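Local coordinates for protein putative cytochrome P450 154A1 (Streptomyces coelicolor, PDB 1ODO) that is a member of the cytochrome P450 family that binds haem and holds 4-phenyl-1H-imidazole on the haem iron, at residues A[14-17]-A[18-21]; A[59-62]-A[63-66]; A[82-86]-A[87-91]; A[163-166]-A[167-170]; A[178-181]-A[182-185]. All blocks are in the same frame, centred on the assembly; numbering follows the deposited sequence.

Contact 1: A[14-17]-A[18-21]; sequences GADH and HTEH
The imidazole of His17 overlaps that of His18. The two side chains run side by side and point the same way. The planes meet obliquely, at 33°, with the ring centres 4.1 Å apart. CE1 of His17 lies over one face of the His18 ring, near its rim. His17 also meets His21 one turn on, where CD2 of His17 is 3.5 Å from NE2 of His21. These two rings are almost perpendicular, at 88°. Together the three histidines form an aromatic cluster. His17 O sits over the centre of the His21 ring, and the same oxygen takes the helical bond from His21 N at 2.9 Å. Asp16 is the N-cap of the helix. With CG turned away from the backbone N (chi1 -175°), its carboxylate reaches Thr19. Thr19 N gives a hydrogen bond to Asp16 OD1 at 3.2 Å, and the hydroxyl Thr19 OG1 gives one to Asp16 OD2 at 2.6 Å. Both donors approach from above the carboxylate plane. A water extends the cap: it donates to Asp16 OD1 at 2.6 Å and accepts from His18 N at 3.1 Å. Glu20 N gives Asp16 O the first backbone bond of the helix, at 3.1 Å, and that from His21 N follows it. The contact lies at the end of the loop that leads from strand 8-9 into helix 17-25. His17 NE2 bonds Glu286 and Glu20 OE2 bonds His291, while His21 packs on Ala320 and Ala321 of helix 319-322.

Contact 2: A[59-62]-A[63-66]; sequences SKDA and RAHW
Asp61 O is gripped by two backbone amides of the following turn. His65 N bonds it at 2.8 Å. Ala64 N adds a weak bond at 3.3 Å. The same Ala64 N also bonds Asp61 OD1, at 3.0 Å, which makes Asp61 the N-cap of the short helix 62-65. CG of Asp61 swings to the far side from its own N (chi1 -171°), and this brings OD1 over the first turn. Ala64 N meets that oxygen from above the carboxylate plane, 63° out of it. The methyl of Ala64 lies against the same carboxylate, with CB 3.6 Å from Asp61 CG, and also over the centre of one face of the His65 ring. Arg63 brings a charge near the cap, but its NH1 stays 4.3 Å from Asp61 OD1, beyond a salt bridge. Before the helix, Ser59 OG accepts from Asp61 N in an ST turn; the place of OG is doubtful, because it lies too close to His65. At the other end Trp66 leaves the helix. Its N still bonds Ala62 O at 2.8 Å, and its indole turns an edge to Ala62, with CE3 3.9 Å from Ala62 CB and the methyl in the ring plane. The contact leads out of strand 58-59, an edge strand of the six-stranded mixed sheet. Trp66 stacks on Tyr296 of strand 292-297, Ala62 and Arg63 touch Phe69 of helix 69-72, and Lys60 extends to the haem pocket.

Contact 3: A[82-86]-A[87-91]; sequences VAVEN and MFTAY. With HEM (protoporphyrin IX containing Fe), chain B; PIM (4-phenyl-1H-imidazole), chain C.
Thr89 and Val84 cross at about a right angle, methyl against methyl, with Thr89 CG2 3.7 Å from Val84 CG2. Thr89 OG1 lies between its own backbone N and carbonyl carbon (chi1 57°), and from there it donates to Val84 O at 2.7 Å. The donor stands above the carbonyl plane. Asn86 N adds a weak bond to the same hydroxyl, and Thr89 N closes a tight turn on Asn86 O at 3.1 Å. Asn86 and Phe88 run alongside each other, pointing the same way, with amide and ring planes 81° apart. Asn86 OD1 takes a weak, bent bond from Phe88 N at 2.8 Å, while ND2 bonds Asp234 O on helix 229-244. The segments run from the end of helix 80-83 into the loop before helix 92-100, probably the B'–C loop of the P450 fold, which borders the active site in this family. Phe88 turns one face to 4-phenyl-1H-imidazole: the ligand's C10 lies over the centre of the Phe88 ring, and Phe88 CE1 is 3.7 Å from C11. The ligand's N3 binds the haem iron at 2.3 Å. The haem carbon CAA lies at the edge of the Phe88 ring. Met87 bends at chi3 (88°) beside a haem propionate, its SD 3.6 Å from O2A of the haem. Val82 O is buried here with no polar partner in the model.

Contact 4: A[163-166]-A[167-170]; sequences RRDG and FRAL
Asp165 and Arg168 pair up one turn apart on helix 161-175, which by its place in the chain is probably helix F of the P450 fold. Their side chains lie alongside, and NH1 of Arg168 forms a salt bridge with Asp165 OD1 at 3.2 Å. A bend at chi3 of Arg168 (62°) turns the guanidinium toward Asp165. The acid oxygen lies in the guanidinium plane at its edge, but NH1 comes in 41° out of the carboxylate plane. The two flat groups are turned 49° apart. As for the backbone, the helix is kinked here and its bonding is weak. Two bonds of the i to i+3 kind join the segments, one of them weak. Arg168 N donates to Asp165 O at 3.1 Å, from above the carbonyl plane. Phe167 N gives Arg164 O the weak bond, at 3.5 Å, and Arg164 O has a second partner in the hydroxyl of Tyr244. Phe167 and Leu170 lie against backbone carbonyls of the turn before. Phe167 CD1 rests 3.3 Å from Arg163 O, and Leu170 CD1 is 3.6 Å from Gly166 O. For apolar packing, Phe167 meets Val194 and Leu195 of helix 181-204 and Ile240 of helix 229-244; Leu170 touches Asn187 and Val194. Water carries the last link: one molecule donates to Asp165 O at 2.7 Å and accepts from Ala169 N at 2.9 Å, bridging a place where the helix would otherwise make a direct bond.

Contact 5: A[178-181]-A[182-185]; sequences TLDQ and AEAQ
A capping box starts helix 181-204, with Asp180 as the N-cap and Glu183 as its reciprocal partner. Glu183 N meets Asp180 OD1 almost end-on, in a bond of 2.7 Å. In return, Asp180 N bonds Glu183 OE1 at 2.8 Å through the anti lone pair of that oxygen. CG of Asp180 sits between its own N and carbonyl carbon (chi1 61°), which lets OD1 reach the amide of Glu183. The two side chains cross at about a right angle. Their like charges come close, with Asp180 OD1 3.5 Å from Glu183 OE1; the amides each of them accepts from probably ease this. A water donates to both Glu183 OE1 and Thr178 O. Leu179 lays CB and CD2 against the Glu183 side chain. One step on, Gln181 NE2 donates to Gln185 OE1 at 3.0 Å. The bond is straight and lies in the amide plane of Gln181, but it meets Gln185 OE1 from above that residue's carbonyl plane. Ala184 N bonds Asp180 O at 2.9 Å as the helix begins. The contact lies on the surface where the loop after helix 161-175 enters helix 181-204, and Thr178 there touches Thr13 and Pro391 in other loops.

In the fold
The five contacts follow one another in series along the chain. Contacts 2 and 3 are neighbours, with centres 9 Å apart. They touch through Lys60 and Phe88, and both contribute to the haem pocket. Contacts 4 and 5 belong to successive helices, 161-175 and 181-204, with nearest atoms about 7 Å apart. Contact 1 stands at the start of helix 17-25, about 6 Å from contact 5 by nearest atoms and about 16 Å or more from the others. Contacts 1, 2 and 5 each begin a helix with an aspartate cap. Contact 3 lines the ligand site directly, whereas contacts 4 and 5 lie farther out.

Contact 1: A[14-17]-A[18-21]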
# COMPACT_ATOMS: atom_id res chain seq x y z
N GLY A 14 -4.06 15.01 -2.70
CA GLY A 14 -2.77 14.73 -2.10
C GLY A 14 -1.65 15.61 -2.63
O GLY A 14 -0.50 15.16 -2.77
N ALA A 15 -1.97 16.87 -2.90
CA ALA A 15 -1.01 17.84 -3.42
C ALA A 15 0.21 18.20 -2.57
O ALA A 15 1.25 18.58 -3.12
CB ALA A 15 -1.75 19.12 -3.82
N ASP A 16 0.10 18.09 -1.25
CA ASP A 16 1.23 18.43 -0.39
C ASP A 16 1.14 17.66 0.92
O ASP A 16 0.78 18.23 1.96
CB ASP A 16 1.22 19.94 -0.12
CG ASP A 16 2.43 20.40 0.66
OD1 ASP A 16 3.31 19.57 0.97
OD2 ASP A 16 2.50 21.61 0.96
N HIS A 17 1.49 16.38 0.87
CA HIS A 17 1.43 15.54 2.06
C HIS A 17 2.40 15.93 3.18
O HIS A 17 2.11 15.66 4.35
CB HIS A 17 1.60 14.06 1.68
CG HIS A 17 2.98 13.67 1.27
ND1 HIS A 17 3.62 14.22 0.18
CD2 HIS A 17 3.83 12.75 1.79
CE1 HIS A 17 4.81 13.65 0.04
NE2 HIS A 17 4.96 12.75 1.00
N HIS A 18 3.52 16.55 2.84
CA HIS A 18 4.48 16.95 3.87
C HIS A 18 3.86 18.01 4.77
O HIS A 18 4.00 17.97 5.99
CB HIS A 18 5.77 17.51 3.26
CG HIS A 18 6.59 16.48 2.55
ND1 HIS A 18 6.74 15.19 3.02
CD2 HIS A 18 7.34 16.56 1.43
CE1 HIS A 18 7.55 14.52 2.22
NE2 HIS A 18 7.93 15.33 1.24
N THR A 19 3.18 18.98 4.16
CA THR A 19 2.55 20.03 4.95
C THR A 19 1.41 19.39 5.72
O THR A 19 1.15 19.72 6.87
CB THR A 19 2.00 21.16 4.07
OG1 THR A 19 3.10 21.84 3.44
CG2 THR A 19 1.22 22.17 4.92
N GLU A 20 0.72 18.45 5.07
CA GLU A 20 -0.39 17.77 5.70
C GLU A 20 0.07 17.07 6.99
O GLU A 20 -0.64 17.09 7.99
CB GLU A 20 -1.00 16.74 4.75
CG GLU A 20 -2.13 15.92 5.37
CD GLU A 20 -2.73 14.92 4.40
OE1 GLU A 20 -3.71 15.28 3.71
OE2 GLU A 20 -2.21 13.79 4.33
N HIS A 21 1.25 16.46 6.96
CA HIS A 21 1.76 15.77 8.15
C HIS A 21 1.82 16.75 9.32
O HIS A 21 1.37 16.45 10.42
CB HIS A 21 3.19 15.25 7.94
CG HIS A 21 3.32 14.21 6.87
ND1 HIS A 21 2.27 13.42 6.45
CD2 HIS A 21 4.40 13.81 6.15
CE1 HIS A 21 2.69 12.58 5.53
NE2 HIS A 21 3.98 12.79 5.33
O HOH W 1 4.68 17.51 0.11

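Contact 2: A[59-62]-A[63-66]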
# COMPACT_ATOMS: atom_id res chain seq x y z
N SER A 59 -12.43 -1.85 15.67
CA SER A 59 -12.74 -2.79 14.59
C SER A 59 -12.71 -2.23 13.17
O SER A 59 -12.86 -1.03 12.96
CB SER A 59 -14.12 -3.39 14.86
OG SER A 59 -14.65 -4.05 13.73
N LYS A 60 -12.54 -3.14 12.21
CA LYS A 60 -12.51 -2.77 10.79
C LYS A 60 -13.81 -3.27 10.15
O LYS A 60 -14.01 -3.10 8.95
CB LYS A 60 -11.33 -3.44 10.07
CG LYS A 60 -9.95 -2.98 10.53
CD LYS A 60 -8.91 -3.19 9.43
CE LYS A 60 -9.15 -2.21 8.28
NZ LYS A 60 -8.44 -2.59 7.03
N ASP A 61 -14.67 -3.89 10.95
CA ASP A 61 -15.95 -4.41 10.46
C ASP A 61 -17.04 -3.35 10.55
O ASP A 61 -17.71 -3.21 11.57
CB ASP A 61 -16.35 -5.64 11.28
CG ASP A 61 -17.55 -6.38 10.69
OD1 ASP A 61 -18.32 -5.77 9.93
OD2 ASP A 61 -17.72 -7.58 11.00
N ALA A 62 -17.21 -2.60 9.46
CA ALA A 62 -18.21 -1.53 9.39
C ALA A 62 -19.63 -2.05 9.54
O ALA A 62 -20.45 -1.46 10.24
CB ALA A 62 -18.07 -0.78 8.07
N ARG A 63 -19.92 -3.16 8.88
CA ARG A 63 -21.23 -3.77 8.93
C ARG A 63 -21.67 -4.01 10.37
O ARG A 63 -22.81 -3.74 10.75
CB ARG A 63 -21.21 -5.08 8.15
CG ARG A 63 -22.56 -5.69 7.86
CD ARG A 63 -22.46 -6.74 6.76
NE ARG A 63 -22.08 -6.17 5.47
CZ ARG A 63 -20.83 -5.92 5.08
NH1 ARG A 63 -19.81 -6.20 5.89
NH2 ARG A 63 -20.59 -5.40 3.89
N ALA A 64 -20.75 -4.50 11.19
CA ALA A 64 -21.07 -4.78 12.59
C ALA A 64 -20.84 -3.64 13.57
O ALA A 64 -21.59 -3.49 14.54
CB ALA A 64 -20.28 -6.01 13.05
N HIS A 65 -19.82 -2.81 13.33
CA HIS A 65 -19.54 -1.72 14.25
C HIS A 65 -19.66 -0.25 13.83
O HIS A 65 -19.30 0.64 14.60
CB HIS A 65 -18.14 -1.97 14.84
CG HIS A 65 -17.98 -3.33 15.43
ND1 HIS A 65 -18.75 -3.79 16.49
CD2 HIS A 65 -17.16 -4.35 15.11
CE1 HIS A 65 -18.40 -5.02 16.79
NE2 HIS A 65 -17.43 -5.39 15.97
N TRP A 66 -20.15 0.02 12.62
CA TRP A 66 -20.29 1.41 12.17
C TRP A 66 -21.76 1.66 11.85
O TRP A 66 -22.24 1.31 10.77
CB TRP A 66 -19.42 1.68 10.94
CG TRP A 66 -19.34 3.14 10.56
CD1 TRP A 66 -19.60 4.21 11.37
CD2 TRP A 66 -18.88 3.68 9.32
NE1 TRP A 66 -19.33 5.38 10.71
CE2 TRP A 66 -18.89 5.09 9.45
CE3 TRP A 66 -18.47 3.11 8.10
CZ2 TRP A 66 -18.49 5.94 8.41
CZ3 TRP A 66 -18.07 3.96 7.07
CH2 TRP A 66 -18.09 5.36 7.23

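Contact 3: A[82-86]-A[87-91]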
# COMPACT_ATOMS: atom_id res chain seq x y z
N VAL A 82 -14.52 -0.04 2.66
CA VAL A 82 -15.18 -0.56 3.86
C VAL A 82 -16.36 -1.48 3.56
O VAL A 82 -16.91 -2.08 4.48
CB VAL A 82 -15.69 0.60 4.75
CG1 VAL A 82 -14.54 1.55 5.09
CG2 VAL A 82 -16.81 1.36 4.05
N ALA A 83 -16.74 -1.59 2.29
CA ALA A 83 -17.87 -2.44 1.92
C ALA A 83 -17.52 -3.86 1.50
O ALA A 83 -18.40 -4.73 1.47
CB ALA A 83 -18.69 -1.75 0.82
N VAL A 84 -16.26 -4.11 1.16
CA VAL A 84 -15.86 -5.45 0.75
C VAL A 84 -16.02 -6.41 1.91
O VAL A 84 -16.09 -6.00 3.07
CB VAL A 84 -14.37 -5.51 0.28
CG1 VAL A 84 -14.20 -4.79 -1.05
CG2 VAL A 84 -13.47 -4.90 1.35
N GLU A 85 -16.07 -7.70 1.60
CA GLU A 85 -16.22 -8.73 2.61
C GLU A 85 -14.99 -9.63 2.53
O GLU A 85 -15.01 -10.65 1.84
CB GLU A 85 -17.48 -9.56 2.37
CG GLU A 85 -18.78 -8.76 2.49
CD GLU A 85 -19.99 -9.61 2.16
OE1 GLU A 85 -20.22 -10.61 2.87
OE2 GLU A 85 -20.72 -9.26 1.21
N ASN A 86 -13.92 -9.23 3.20
CA ASN A 86 -12.69 -10.00 3.20
C ASN A 86 -11.97 -9.73 4.52
O ASN A 86 -12.53 -9.11 5.42
CB ASN A 86 -11.80 -9.63 2.00
CG ASN A 86 -11.52 -8.14 1.91
OD1 ASN A 86 -11.42 -7.46 2.94
ND2 ASN A 86 -11.38 -7.63 0.69
N MET A 87 -10.73 -10.20 4.65
CA MET A 87 -9.99 -9.99 5.89
C MET A 87 -9.79 -8.51 6.22
O MET A 87 -9.69 -8.15 7.40
CB MET A 87 -8.63 -10.69 5.83
CG MET A 87 -7.62 -10.00 4.92
SD MET A 87 -6.05 -10.89 4.87
CE MET A 87 -6.37 -12.03 3.51
N PHE A 88 -9.74 -7.67 5.19
CA PHE A 88 -9.54 -6.23 5.35
C PHE A 88 -10.67 -5.55 6.12
O PHE A 88 -10.49 -4.45 6.66
CB PHE A 88 -9.40 -5.58 3.96
CG PHE A 88 -8.85 -4.18 3.98
CD1 PHE A 88 -7.50 -3.95 4.21
CD2 PHE A 88 -9.68 -3.08 3.75
CE1 PHE A 88 -6.98 -2.65 4.21
CE2 PHE A 88 -9.18 -1.78 3.74
CZ PHE A 88 -7.82 -1.57 3.97
N THR A 89 -11.84 -6.18 6.18
CA THR A 89 -12.99 -5.62 6.89
C THR A 89 -13.56 -6.60 7.90
O THR A 89 -14.72 -6.49 8.31
CB THR A 89 -14.11 -5.24 5.91
OG1 THR A 89 -14.49 -6.40 5.15
CG2 THR A 89 -13.65 -4.14 4.97
N ALA A 90 -12.74 -7.56 8.32
CA ALA A 90 -13.17 -8.56 9.28
C ALA A 90 -12.67 -8.24 10.69
O ALA A 90 -11.66 -7.57 10.87
CB ALA A 90 -12.67 -9.93 8.84
N TYR A 91 -13.40 -8.75 11.68
CA TYR A 91 -13.08 -8.54 13.09
C TYR A 91 -12.97 -9.86 13.86
O TYR A 91 -13.72 -10.80 13.60
CB TYR A 91 -14.17 -7.67 13.74
CG TYR A 91 -14.04 -7.51 15.23
CD1 TYR A 91 -13.24 -6.51 15.78
CD2 TYR A 91 -14.71 -8.37 16.11
CE1 TYR A 91 -13.10 -6.37 17.16
CE2 TYR A 91 -14.57 -8.24 17.49
CZ TYR A 91 -13.77 -7.24 18.01
OH TYR A 91 -13.62 -7.11 19.37
CHA HEM B . -2.92 -4.68 4.52
CHB HEM B . -1.46 -7.62 1.00
CHC HEM B . 2.05 -4.51 -0.15
CHD HEM B . 0.57 -1.57 3.35
C1A HEM B . -2.84 -5.76 3.69
C2A HEM B . -3.71 -6.93 3.71
C3A HEM B . -3.31 -7.75 2.73
C4A HEM B . -2.17 -7.13 2.06
CMA HEM B . -3.91 -9.11 2.33
CAA HEM B . -4.87 -7.13 4.70
CBA HEM B . -4.36 -7.72 6.03
CGA HEM B . -5.43 -7.95 7.11
O1A HEM B . -6.37 -7.08 7.15
O2A HEM B . -5.31 -8.92 7.85
C1B HEM B . -0.39 -7.04 0.37
C2B HEM B . 0.32 -7.61 -0.76
C3B HEM B . 1.31 -6.74 -1.09
C4B HEM B . 1.23 -5.63 -0.17
CMB HEM B . -0.04 -8.96 -1.42
CAB HEM B . 2.36 -6.85 -2.21
CBB HEM B . 3.35 -8.01 -2.05
C1C HEM B . 1.95 -3.43 0.72
C2C HEM B . 2.85 -2.26 0.69
C3C HEM B . 2.43 -1.43 1.67
C4C HEM B . 1.29 -2.08 2.31
CMC HEM B . 4.02 -2.10 -0.33
CAC HEM B . 2.95 -0.04 2.12
CBC HEM B . 4.47 0.10 2.31
C1D HEM B . -0.51 -2.14 3.98
C2D HEM B . -1.25 -1.55 5.06
C3D HEM B . -2.24 -2.42 5.39
C4D HEM B . -2.10 -3.56 4.51
CMD HEM B . -0.95 -0.18 5.69
CAD HEM B . -3.32 -2.20 6.47
CBD HEM B . -2.88 -2.25 7.94
CGD HEM B . -4.11 -1.94 8.77
O1D HEM B . -4.17 -0.85 9.36
O2D HEM B . -5.01 -2.80 8.77
NA HEM B . -1.91 -5.92 2.69
NB HEM B . 0.19 -5.81 0.71
NC HEM B . 1.02 -3.29 1.72
ND HEM B . -1.04 -3.38 3.64
FE HEM B . -0.43 -4.60 2.21
N1 PIM C . -2.75 -2.47 -0.85
C2 PIM C . -1.57 -2.90 -0.28
N3 PIM C . -1.84 -3.56 0.73
C4 PIM C . -3.15 -3.62 0.91
C5 PIM C . -3.75 -2.94 -0.08
C6 PIM C . -5.20 -2.70 -0.36
C7 PIM C . -5.61 -2.50 -1.73
C8 PIM C . -7.00 -2.26 -2.01
C9 PIM C . -7.92 -2.24 -0.93
C10 PIM C . -7.51 -2.44 0.42
C11 PIM C . -6.13 -2.67 0.66

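Contact 4: A[163-166]-A[167-170]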
# COMPACT_ATOMS: atom_id res chain seq x y z
N ARG A 163 -4.85 -11.45 -19.28
CA ARG A 163 -5.80 -10.78 -18.40
C ARG A 163 -5.12 -9.81 -17.44
O ARG A 163 -5.79 -9.11 -16.68
CB ARG A 163 -6.59 -11.81 -17.60
CG ARG A 163 -7.56 -12.62 -18.44
CD ARG A 163 -8.30 -13.67 -17.60
NE ARG A 163 -9.34 -14.32 -18.38
CZ ARG A 163 -10.45 -13.71 -18.80
NH1 ARG A 163 -10.66 -12.43 -18.50
NH2 ARG A 163 -11.34 -14.37 -19.52
N ARG A 164 -3.79 -9.75 -17.49
CA ARG A 164 -3.05 -8.86 -16.60
C ARG A 164 -3.19 -7.36 -16.83
O ARG A 164 -3.30 -6.59 -15.88
CB ARG A 164 -1.57 -9.26 -16.61
CG ARG A 164 -1.34 -10.68 -16.08
CD ARG A 164 0.13 -11.04 -15.94
NE ARG A 164 0.27 -12.38 -15.38
CZ ARG A 164 1.42 -12.94 -15.04
NH1 ARG A 164 2.56 -12.27 -15.20
NH2 ARG A 164 1.44 -14.16 -14.54
N ASP A 165 -3.19 -6.93 -18.09
CA ASP A 165 -3.32 -5.51 -18.38
C ASP A 165 -4.66 -4.93 -17.94
O ASP A 165 -4.74 -3.79 -17.50
CB ASP A 165 -3.11 -5.23 -19.87
CG ASP A 165 -1.66 -5.41 -20.30
OD1 ASP A 165 -0.77 -4.87 -19.61
OD2 ASP A 165 -1.42 -6.07 -21.33
N GLY A 166 -5.71 -5.74 -18.07
CA GLY A 166 -7.04 -5.31 -17.69
C GLY A 166 -7.26 -4.76 -16.29
O GLY A 166 -8.17 -3.96 -16.08
N PHE A 167 -6.44 -5.17 -15.33
CA PHE A 167 -6.59 -4.69 -13.97
C PHE A 167 -5.90 -3.35 -13.68
O PHE A 167 -6.30 -2.63 -12.78
CB PHE A 167 -6.05 -5.73 -12.97
CG PHE A 167 -6.84 -7.00 -12.93
CD1 PHE A 167 -6.41 -8.12 -13.63
CD2 PHE A 167 -8.03 -7.08 -12.21
CE1 PHE A 167 -7.15 -9.31 -13.62
CE2 PHE A 167 -8.78 -8.26 -12.19
CZ PHE A 167 -8.34 -9.37 -12.90
N ARG A 168 -4.88 -3.03 -14.47
CA ARG A 168 -4.13 -1.79 -14.29
C ARG A 168 -4.88 -0.49 -14.05
O ARG A 168 -4.73 0.13 -12.99
CB ARG A 168 -3.16 -1.62 -15.47
CG ARG A 168 -2.13 -2.73 -15.54
CD ARG A 168 -1.32 -2.65 -16.82
NE ARG A 168 -0.55 -1.41 -16.91
CZ ARG A 168 0.15 -1.07 -17.98
NH1 ARG A 168 0.19 -1.86 -19.05
NH2 ARG A 168 0.84 0.07 -17.99
N ALA A 169 -5.69 -0.06 -15.01
CA ALA A 169 -6.44 1.19 -14.86
C ALA A 169 -7.48 1.13 -13.74
O ALA A 169 -7.78 2.14 -13.10
CB ALA A 169 -7.12 1.55 -16.18
N LEU A 170 -8.02 -0.06 -13.51
CA LEU A 170 -9.03 -0.26 -12.48
C LEU A 170 -8.46 -0.20 -11.06
O LEU A 170 -9.08 0.37 -10.16
CB LEU A 170 -9.75 -1.58 -12.73
CG LEU A 170 -10.40 -1.66 -14.11
CD1 LEU A 170 -11.11 -2.99 -14.29
CD2 LEU A 170 -11.39 -0.50 -14.28
O HOH W 2 -6.00 -1.40 -17.57

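Contact 5: A[178-181]-A[182-185]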
# COMPACT_ATOMS: atom_id res chain seq x y z
N THR A 178 -9.87 11.36 -6.17
CA THR A 178 -10.41 12.57 -6.79
C THR A 178 -11.72 12.23 -7.53
O THR A 178 -12.43 13.12 -7.98
CB THR A 178 -9.43 13.22 -7.80
OG1 THR A 178 -9.28 12.37 -8.95
CG2 THR A 178 -8.06 13.43 -7.16
N LEU A 179 -12.02 10.94 -7.64
CA LEU A 179 -13.24 10.50 -8.32
C LEU A 179 -14.48 10.74 -7.47
O LEU A 179 -14.43 10.60 -6.24
CB LEU A 179 -13.16 9.01 -8.66
CG LEU A 179 -12.02 8.53 -9.56
CD1 LEU A 179 -12.15 7.04 -9.78
CD2 LEU A 179 -12.07 9.27 -10.89
N ASP A 180 -15.59 11.12 -8.11
CA ASP A 180 -16.80 11.35 -7.34
C ASP A 180 -17.49 10.00 -7.17
O ASP A 180 -17.03 8.99 -7.71
CB ASP A 180 -17.75 12.36 -8.02
CG ASP A 180 -18.23 11.93 -9.40
OD1 ASP A 180 -18.36 10.71 -9.65
OD2 ASP A 180 -18.51 12.83 -10.22
N GLN A 181 -18.58 9.98 -6.41
CA GLN A 181 -19.32 8.75 -6.16
C GLN A 181 -19.67 7.96 -7.42
O GLN A 181 -19.46 6.75 -7.48
CB GLN A 181 -20.59 9.07 -5.36
CG GLN A 181 -21.24 7.89 -4.65
CD GLN A 181 -22.00 6.97 -5.59
OE1 GLN A 181 -22.67 7.44 -6.50
NE2 GLN A 181 -21.91 5.67 -5.35
N ALA A 182 -20.18 8.64 -8.44
CA ALA A 182 -20.55 7.98 -9.69
C ALA A 182 -19.35 7.35 -10.39
O ALA A 182 -19.42 6.20 -10.84
CB ALA A 182 -21.23 8.98 -10.63
N GLU A 183 -18.26 8.10 -10.47
CA GLU A 183 -17.04 7.62 -11.12
C GLU A 183 -16.43 6.45 -10.36
O GLU A 183 -15.93 5.50 -10.97
CB GLU A 183 -16.03 8.75 -11.24
CG GLU A 183 -16.54 9.94 -12.03
CD GLU A 183 -15.63 11.15 -11.94
OE1 GLU A 183 -15.21 11.51 -10.82
OE2 GLU A 183 -15.34 11.75 -13.00
N ALA A 184 -16.47 6.51 -9.03
CA ALA A 184 -15.91 5.44 -8.20
C ALA A 184 -16.75 4.18 -8.39
O ALA A 184 -16.23 3.08 -8.54
CB ALA A 184 -15.93 5.86 -6.74
N GLN A 185 -18.06 4.36 -8.38
CA GLN A 185 -19.01 3.27 -8.55
C GLN A 185 -18.79 2.58 -9.90
O GLN A 185 -18.86 1.35 -10.00
CB GLN A 185 -20.42 3.84 -8.43
CG GLN A 185 -21.56 2.90 -8.68
CD GLN A 185 -22.89 3.56 -8.37
OE1 GLN A 185 -23.26 3.71 -7.20
NE2 GLN A 185 -23.60 3.98 -9.40
O HOH W 3 -14.01 13.87 -10.36